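Long-range contacts in SUMO-1 cysteine protease S273R (African swine fever virus pig/Kenya/KEN-50/1950, PDB 6LJ9), which probably cleaves the viral polyprotein precursors pp220 and pp62 into core-shell proteins as a cysteine protease, and probably also dampens host innate immune signalling: residues B[167-172]-B[230-235]; B[186-191]-B[224-229]. All coordinates share one frame; numbering follows the deposited sequence.

Contact 1 and contact 2 lie with their centres 8 Å apart, on the same side of the chain's centre and within one Ulp1-type catalytic domain. Along the chain the order is 167-172, 186-191, 224-229, 230-235, so both segments of contact 2 fall between those of contact 1. Strands 169-175 and 181-186 are antiparallel neighbours in the five-stranded mixed sheet, and Ala171 O and Phe186 N, 2.9 Å apart, are probably hydrogen-bonded there. The loop holding 224-229 leads through 230-231 into helix 232-244. The sheet thus brings His168 and Asn187 together, while the loop and helix supply Gln226 and Cys232, which assembles the probable active site.

Contact 1 (B[167-172]-B[230-235]); sequences KHWVAI and TECGPY
Trp169 and Cys232 meet where the start of strand 169-175 lies against the first turn of helix 232-244. The backbone N of Trp169 donates an almost straight hydrogen bond (170°) to Cys232 SG at 3.5 Å, and the same sulfur packs against Trp169 CD1. Close fitting continues at Gly233, whose CA lies 3.7 Å from Trp169 CD1; the closest pair of CA atoms across the contact, those of Trp169 and Gly233, is 5.3 Å apart. The indole approaches both helix residues obliquely, and its NE1 is bonded to Leu88 O. This is the catalytic core of a Ulp1-type cysteine protease: Cys232, the probable nucleophile, opens a helix at whose N-cap Glu231 sits, and His168, the probable catalytic histidine, comes just before a strand of the central sheet. With chi1 of 55°, SG stands between the backbone N and the carbonyl carbon of its own residue, a position from which it reaches the N-H of Trp169. The His168 side is looser, partly exposed and less well ordered. Cys232 CB lies over one face of the His168 imidazole, 4.2 Å from its centroid, in a CH-pi contact, whereas SG lies obliquely to that ring at 4.8 Å from the centroid. A chi1 of -173° swings the His168 ring opposite its own N and back toward the helix, although CB points away, and NE2 is hydrogen-bonded to Asn187 OD1. Lys167, at the margin, adds a distant approach of its carbonyl O, 4.3 Å from Cys232 SG.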
ATOM      1  N   LYS B 167       6.994  33.472  -1.868  1.00 83.76           N
ATOM      2  CA  LYS B 167       6.499  32.102  -1.840  1.00 75.83           C
ATOM      3  C   LYS B 167       7.652  31.109  -1.895  1.00 70.61           C
ATOM      4  O   LYS B 167       8.475  31.148  -2.814  1.00 48.02           O
ATOM      5  CB  LYS B 167       5.543  31.874  -3.009  1.00 69.25           C
ATOM      6  CG  LYS B 167       5.190  30.416  -3.249  1.00 64.16           C
ATOM      7  CD  LYS B 167       4.353  30.255  -4.507  1.00 63.56           C
ATOM      8  CE  LYS B 167       3.029  30.990  -4.389  1.00 68.63           C
ATOM      9  NZ  LYS B 167       2.188  30.817  -5.606  1.00 68.05           N
ATOM     10  N   HIS B 168       7.706  30.216  -0.909  1.00 66.57           N
ATOM     11  CA  HIS B 168       8.704  29.151  -0.869  1.00 62.61           C
ATOM     12  C   HIS B 168       8.042  27.913  -0.285  1.00 54.57           C
ATOM     13  O   HIS B 168       7.692  27.893   0.899  1.00 46.28           O
ATOM     14  CB  HIS B 168       9.929  29.556  -0.048  1.00 58.70           C
ATOM     15  CG  HIS B 168      11.047  28.562  -0.105  1.00 63.32           C
ATOM     16  ND1 HIS B 168      11.953  28.522  -1.143  1.00 70.65           N
ATOM     17  CD2 HIS B 168      11.400  27.567   0.743  1.00 68.39           C
ATOM     18  CE1 HIS B 168      12.820  27.548  -0.930  1.00 69.41           C
ATOM     19  NE2 HIS B 168      12.507  26.953   0.207  1.00 70.73           N
ATOM     20  N   TRP B 169       7.871  26.884  -1.111  1.00 27.15           N
ATOM     21  CA  TRP B 169       7.217  25.662  -0.671  1.00 36.25           C
ATOM     22  C   TRP B 169       8.212  24.731   0.007  1.00 36.06           C
ATOM     23  O   TRP B 169       9.332  24.535  -0.474  1.00 28.41           O
ATOM     24  CB  TRP B 169       6.567  24.945  -1.853  1.00 25.09           C
ATOM     25  CG  TRP B 169       5.518  25.750  -2.557  1.00 35.89           C
ATOM     26  CD1 TRP B 169       5.644  26.394  -3.753  1.00 32.42           C
ATOM     27  CD2 TRP B 169       4.180  25.995  -2.108  1.00 32.87           C
ATOM     28  NE1 TRP B 169       4.466  27.023  -4.077  1.00 33.20           N
ATOM     29  CE2 TRP B 169       3.552  26.794  -3.082  1.00 31.02           C
ATOM     30  CE3 TRP B 169       3.454  25.616  -0.976  1.00 25.72           C
ATOM     31  CZ2 TRP B 169       2.230  27.222  -2.959  1.00 27.35           C
ATOM     32  CZ3 TRP B 169       2.143  26.039  -0.856  1.00 21.34           C
ATOM     33  CH2 TRP B 169       1.545  26.835  -1.841  1.00 30.22           C
ATOM     34  N   VAL B 170       7.795  24.159   1.136  1.00 24.33           N
ATOM     35  CA  VAL B 170       8.541  23.108   1.814  1.00 26.26           C
ATOM     36  C   VAL B 170       7.578  21.967   2.110  1.00 22.10           C
ATOM     37  O   VAL B 170       6.360  22.150   2.172  1.00 24.92           O
ATOM     38  CB  VAL B 170       9.220  23.599   3.112  1.00 29.24           C
ATOM     39  CG1 VAL B 170      10.210  24.715   2.811  1.00 25.48           C
ATOM     40  CG2 VAL B 170       8.178  24.061   4.111  1.00 18.95           C
ATOM     41  N   ALA B 171       8.139  20.776   2.291  1.00 27.26           N
ATOM     42  CA  ALA B 171       7.355  19.567   2.482  1.00 22.67           C
ATOM     43  C   ALA B 171       7.458  19.074   3.919  1.00 25.91           C
ATOM     44  O   ALA B 171       8.480  19.255   4.586  1.00 26.89           O
ATOM     45  CB  ALA B 171       7.810  18.461   1.524  1.00 17.74           C
ATOM     46  N   ILE B 172       6.377  18.452   4.390  1.00 20.89           N
ATOM     47  CA  ILE B 172       6.336  17.780   5.683  1.00 20.01           C
ATOM     48  C   ILE B 172       5.795  16.376   5.461  1.00 20.37           C
ATOM     49  O   ILE B 172       4.714  16.207   4.888  1.00 28.38           O
ATOM     50  CB  ILE B 172       5.472  18.538   6.710  1.00 26.41           C
ATOM     51  CG1 ILE B 172       6.216  19.769   7.235  1.00 35.19           C
ATOM     52  CG2 ILE B 172       5.066  17.618   7.857  1.00 25.86           C
ATOM     53  CD1 ILE B 172       5.593  20.386   8.475  1.00 46.51           C
ATOM     54  N   THR B 230      12.497  28.844  -8.785  1.00 36.40           N
ATOM     55  CA  THR B 230      11.187  28.436  -9.278  1.00 35.47           C
ATOM     56  C   THR B 230      10.752  27.032  -8.886  1.00 38.17           C
ATOM     57  O   THR B 230       9.547  26.755  -8.933  1.00 35.95           O
ATOM     58  CB  THR B 230      11.142  28.525 -10.809  1.00 26.72           C
ATOM     59  OG1 THR B 230      12.136  27.655 -11.368  1.00 31.77           O
ATOM     60  CG2 THR B 230      11.405  29.937 -11.281  1.00 29.39           C
ATOM     61  N   GLU B 231      11.665  26.137  -8.520  1.00 38.72           N
ATOM     62  CA  GLU B 231      11.348  24.720  -8.416  1.00 32.42           C
ATOM     63  C   GLU B 231      11.107  24.247  -6.989  1.00 41.22           C
ATOM     64  O   GLU B 231      11.097  23.037  -6.750  1.00 39.29           O
ATOM     65  CB  GLU B 231      12.460  23.891  -9.058  1.00 24.84           C
ATOM     66  CG  GLU B 231      12.772  24.307 -10.485  1.00 25.67           C
ATOM     67  CD  GLU B 231      11.548  24.276 -11.375  1.00 29.24           C
ATOM     68  OE1 GLU B 231      10.950  23.192 -11.530  1.00 35.75           O
ATOM     69  OE2 GLU B 231      11.173  25.343 -11.907  1.00 30.85           O
ATOM     70  N   CYS B 232      10.896  25.164  -6.042  1.00 33.11           N
ATOM     71  CA  CYS B 232      10.615  24.745  -4.671  1.00 41.42           C
ATOM     72  C   CYS B 232       9.312  23.963  -4.580  1.00 43.36           C
ATOM     73  O   CYS B 232       9.180  23.071  -3.733  1.00 40.62           O
ATOM     74  CB  CYS B 232      10.572  25.961  -3.744  1.00 29.08           C
ATOM     75  SG  CYS B 232       9.416  27.251  -4.254  1.00 41.71           S
ATOM     76  N   GLY B 233       8.345  24.279  -5.436  1.00 40.01           N
ATOM     77  CA  GLY B 233       7.113  23.534  -5.512  1.00 22.52           C
ATOM     78  C   GLY B 233       7.338  22.096  -5.941  1.00 30.46           C
ATOM     79  O   GLY B 233       6.971  21.151  -5.235  1.00 26.02           O
ATOM     80  N   PRO B 234       7.936  21.903  -7.123  1.00 24.78           N
ATOM     81  CA  PRO B 234       8.286  20.534  -7.540  1.00 24.70           C
ATOM     82  C   PRO B 234       9.197  19.814  -6.560  1.00 29.80           C
ATOM     83  O   PRO B 234       9.079  18.592  -6.402  1.00 17.20           O
ATOM     84  CB  PRO B 234       8.970  20.752  -8.894  1.00 25.80           C
ATOM     85  CG  PRO B 234       8.355  22.000  -9.416  1.00 28.10           C
ATOM     86  CD  PRO B 234       8.121  22.874  -8.216  1.00 24.36           C
ATOM     87  N   TYR B 235      10.112  20.533  -5.907  1.00 24.80           N
ATOM     88  CA  TYR B 235      10.972  19.903  -4.908  1.00 28.91           C
ATOM     89  C   TYR B 235      10.151  19.328  -3.761  1.00 36.41           C
ATOM     90  O   TYR B 235      10.378  18.192  -3.327  1.00 24.14           O
ATOM     91  CB  TYR B 235      11.991  20.912  -4.375  1.00 25.60           C
ATOM     92  CG  TYR B 235      13.343  20.872  -5.054  1.00 36.31           C
ATOM     93  CD1 TYR B 235      14.236  19.838  -4.807  1.00 27.61           C
ATOM     94  CD2 TYR B 235      13.736  21.883  -5.920  1.00 27.48           C
ATOM     95  CE1 TYR B 235      15.475  19.805  -5.418  1.00 30.61           C
ATOM     96  CE2 TYR B 235      14.970  21.859  -6.534  1.00 36.18           C
ATOM     97  CZ  TYR B 235      15.837  20.819  -6.280  1.00 39.40           C
ATOM     98  OH  TYR B 235      17.068  20.794  -6.892  1.00 33.95           O
TER

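Contact 2 (B[186-191]-B[224-229]); sequences FNSAGN and RHQRSQ
A type I beta turn from Asn187 to Gly190, just after strand 181-186, packs against the loop that leads to the nucleophile helix and carries Gln226, the predicted substrate-binding residue. Ser188 carries most of the polar contact. Ser188 O takes two N-H groups of the opposing loop: Gln226 N at 3.0 Å, in a fairly straight bond (166°) that arrives from above the carbonyl plane, and His225 N in a weak, bent one. Ser188 OG donates to Gln226 OE1 at 2.7 Å, within the plane of that carbonyl. The Gln226 chain is fully extended, with chi1 176°, and Gln226 NE2 donates to Ser228 O at 2.9 Å. Farther in, Phe186 CE1 touches His225 CD2 at 3.7 Å, near the plane of the Phe186 ring; the two rings meet obliquely, planes at 47°, and the imidazole is tied by NE2 to Phe252 O and by ND1 to Ile257 N. Toward solvent, the aliphatic part of Arg224 lies against Ala189, with Arg224 CG 3.3 Å from Ala189 O, which sits near the guanidinium plane, while Gln226 O lies over one guanidinium face. Asn187 OD1 accepts from Ala189 N at 2.9 Å, and this Asx turn helps to orient the Asn187 side chain, probably part of the active site. With its carbonyl oxygen committed to Ser188 and its nitrogen to Ser228, the Gln226 amide is held in a defined orientation beside Cys232, consistent with an oxyanion-hole glutamine of Ulp1-type cysteine proteases.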
ATOM      1  N   PHE B 186      11.380  18.924   4.972  1.00 18.58           N
ATOM      2  CA  PHE B 186      12.304  19.048   3.851  1.00 32.52           C
ATOM      3  C   PHE B 186      12.236  20.462   3.291  1.00 37.09           C
ATOM      4  O   PHE B 186      11.166  20.922   2.881  1.00 31.81           O
ATOM      5  CB  PHE B 186      11.990  18.024   2.761  1.00 33.75           C
ATOM      6  CG  PHE B 186      12.808  18.202   1.516  1.00 35.43           C
ATOM      7  CD1 PHE B 186      14.168  17.936   1.521  1.00 35.66           C
ATOM      8  CD2 PHE B 186      12.221  18.636   0.339  1.00 36.24           C
ATOM      9  CE1 PHE B 186      14.926  18.102   0.377  1.00 28.29           C
ATOM     10  CE2 PHE B 186      12.971  18.801  -0.808  1.00 34.09           C
ATOM     11  CZ  PHE B 186      14.326  18.534  -0.790  1.00 29.87           C
ATOM     12  N   ASN B 187      13.380  21.145   3.278  1.00 39.43           N
ATOM     13  CA  ASN B 187      13.529  22.459   2.661  1.00 30.17           C
ATOM     14  C   ASN B 187      14.600  22.337   1.586  1.00 27.12           C
ATOM     15  O   ASN B 187      15.769  22.083   1.896  1.00 22.97           O
ATOM     16  CB  ASN B 187      13.902  23.521   3.698  1.00 33.00           C
ATOM     17  CG  ASN B 187      13.802  24.940   3.153  1.00 37.37           C
ATOM     18  OD1 ASN B 187      14.076  25.195   1.980  1.00 37.80           O
ATOM     19  ND2 ASN B 187      13.408  25.873   4.014  1.00 31.96           N
ATOM     20  N   SER B 188      14.203  22.515   0.324  1.00 29.84           N
ATOM     21  CA  SER B 188      15.147  22.376  -0.777  1.00 28.45           C
ATOM     22  C   SER B 188      16.247  23.428  -0.737  1.00 26.82           C
ATOM     23  O   SER B 188      17.303  23.230  -1.347  1.00 31.20           O
ATOM     24  CB  SER B 188      14.412  22.451  -2.115  1.00 25.71           C
ATOM     25  OG  SER B 188      13.760  23.699  -2.268  1.00 26.50           O
ATOM     26  N   ALA B 189      16.030  24.542  -0.037  1.00 41.96           N
ATOM     27  CA  ALA B 189      17.051  25.575   0.053  1.00 42.58           C
ATOM     28  C   ALA B 189      18.060  25.306   1.161  1.00 41.55           C
ATOM     29  O   ALA B 189      19.153  25.880   1.138  1.00 42.09           O
ATOM     30  CB  ALA B 189      16.400  26.944   0.268  1.00 40.81           C
ATOM     31  N   GLY B 190      17.720  24.452   2.124  1.00 37.56           N
ATOM     32  CA  GLY B 190      18.626  24.126   3.206  1.00 26.10           C
ATOM     33  C   GLY B 190      18.494  24.987   4.440  1.00 42.98           C
ATOM     34  O   GLY B 190      19.459  25.096   5.204  1.00 54.71           O
ATOM     35  N   ASN B 191      17.335  25.599   4.664  1.00 41.16           N
ATOM     36  CA  ASN B 191      17.119  26.474   5.807  1.00 43.47           C
ATOM     37  C   ASN B 191      16.309  25.755   6.879  1.00 45.86           C
ATOM     38  O   ASN B 191      15.387  24.995   6.572  1.00 54.16           O
ATOM     39  CB  ASN B 191      16.407  27.759   5.382  1.00 43.94           C
ATOM     40  CG  ASN B 191      17.248  28.609   4.449  1.00 50.77           C
ATOM     41  OD1 ASN B 191      18.453  28.765   4.647  1.00 52.98           O
ATOM     42  ND2 ASN B 191      16.615  29.162   3.420  1.00 56.77           N
ATOM     43  N   ARG B 224      21.721  22.164   0.253  1.00 35.24           N
ATOM     44  CA  ARG B 224      21.016  23.168  -0.542  1.00 41.40           C
ATOM     45  C   ARG B 224      20.847  22.598  -1.945  1.00 37.25           C
ATOM     46  O   ARG B 224      21.711  22.743  -2.810  1.00 36.26           O
ATOM     47  CB  ARG B 224      21.774  24.490  -0.548  1.00 37.81           C
ATOM     48  CG  ARG B 224      21.168  25.549  -1.457  1.00 58.75           C
ATOM     49  CD  ARG B 224      21.894  26.876  -1.329  1.00 70.19           C
ATOM     50  NE  ARG B 224      21.508  27.810  -2.382  1.00 84.60           N
ATOM     51  CZ  ARG B 224      20.427  28.582  -2.339  1.00 95.45           C
ATOM     52  NH1 ARG B 224      19.613  28.531  -1.293  1.00 90.99           N
ATOM     53  NH2 ARG B 224      20.155  29.402  -3.346  1.00 95.43           N
ATOM     54  N   HIS B 225      19.715  21.924  -2.167  1.00 32.96           N
ATOM     55  CA  HIS B 225      19.472  21.293  -3.459  1.00 28.63           C
ATOM     56  C   HIS B 225      19.151  22.323  -4.535  1.00 27.87           C
ATOM     57  O   HIS B 225      19.662  22.238  -5.657  1.00 39.43           O
ATOM     58  CB  HIS B 225      18.328  20.284  -3.345  1.00 24.81           C
ATOM     59  CG  HIS B 225      18.603  19.154  -2.403  1.00 26.70           C
ATOM     60  ND1 HIS B 225      19.380  18.071  -2.751  1.00 28.87           N
ATOM     61  CD2 HIS B 225      18.195  18.932  -1.131  1.00 26.04           C
ATOM     62  CE1 HIS B 225      19.444  17.232  -1.732  1.00 36.60           C
ATOM     63  NE2 HIS B 225      18.734  17.731  -0.736  1.00 22.87           N
ATOM     64  N   GLN B 226      18.311  23.301  -4.211  1.00 37.00           N
ATOM     65  CA  GLN B 226      17.745  24.204  -5.204  1.00 38.79           C
ATOM     66  C   GLN B 226      18.675  25.387  -5.440  1.00 34.50           C
ATOM     67  O   GLN B 226      19.043  26.096  -4.496  1.00 32.01           O
ATOM     68  CB  GLN B 226      16.368  24.688  -4.754  1.00 23.25           C
ATOM     69  CG  GLN B 226      15.731  25.718  -5.669  1.00 31.18           C
ATOM     70  CD  GLN B 226      14.331  26.087  -5.229  1.00 42.91           C
ATOM     71  OE1 GLN B 226      13.728  25.397  -4.407  1.00 41.87           O
ATOM     72  NE2 GLN B 226      13.806  27.181  -5.769  1.00 50.42           N
ATOM     73  N   ARG B 227      19.051  25.598  -6.702  1.00 30.60           N
ATOM     74  CA  ARG B 227      19.769  26.793  -7.117  1.00 39.18           C
ATOM     75  C   ARG B 227      18.913  27.736  -7.948  1.00 32.95           C
ATOM     76  O   ARG B 227      19.318  28.883  -8.166  1.00 43.30           O
ATOM     77  CB  ARG B 227      21.027  26.415  -7.914  1.00 33.92           C
ATOM     78  CG  ARG B 227      22.083  25.692  -7.096  1.00 42.59           C
ATOM     79  CD  ARG B 227      23.262  25.274  -7.959  1.00 52.15           C
ATOM     80  NE  ARG B 227      24.156  24.361  -7.254  1.00 64.39           N
ATOM     81  CZ  ARG B 227      25.168  23.716  -7.826  1.00 73.57           C
ATOM     82  NH1 ARG B 227      25.416  23.882  -9.118  1.00 73.77           N
ATOM     83  NH2 ARG B 227      25.930  22.904  -7.106  1.00 76.87           N
ATOM     84  N   SER B 228      17.751  27.285  -8.415  1.00 35.72           N
ATOM     85  CA  SER B 228      16.831  28.131  -9.152  1.00 35.99           C
ATOM     86  C   SER B 228      15.917  28.874  -8.180  1.00 28.62           C
ATOM     87  O   SER B 228      15.968  28.681  -6.961  1.00 35.97           O
ATOM     88  CB  SER B 228      16.022  27.296 -10.147  1.00 39.96           C
ATOM     89  OG  SER B 228      15.201  26.351  -9.482  1.00 37.44           O
ATOM     90  N   GLN B 229      15.068  29.743  -8.724  1.00 37.15           N
ATOM     91  CA  GLN B 229      14.100  30.492  -7.934  1.00 37.52           C
ATOM     92  C   GLN B 229      12.675  30.008  -8.157  1.00 38.13           C
ATOM     93  O   GLN B 229      11.728  30.693  -7.757  1.00 52.08           O
ATOM     94  CB  GLN B 229      14.193  31.984  -8.258  1.00 41.64           C
ATOM     95  CG  GLN B 229      15.554  32.606  -8.010  1.00 55.50           C
ATOM     96  CD  GLN B 229      15.613  34.057  -8.450  1.00 67.54           C
ATOM     97  OE1 GLN B 229      14.736  34.534  -9.172  1.00 78.72           O
ATOM     98  NE2 GLN B 229      16.646  34.769  -8.015  1.00 55.92           N
TER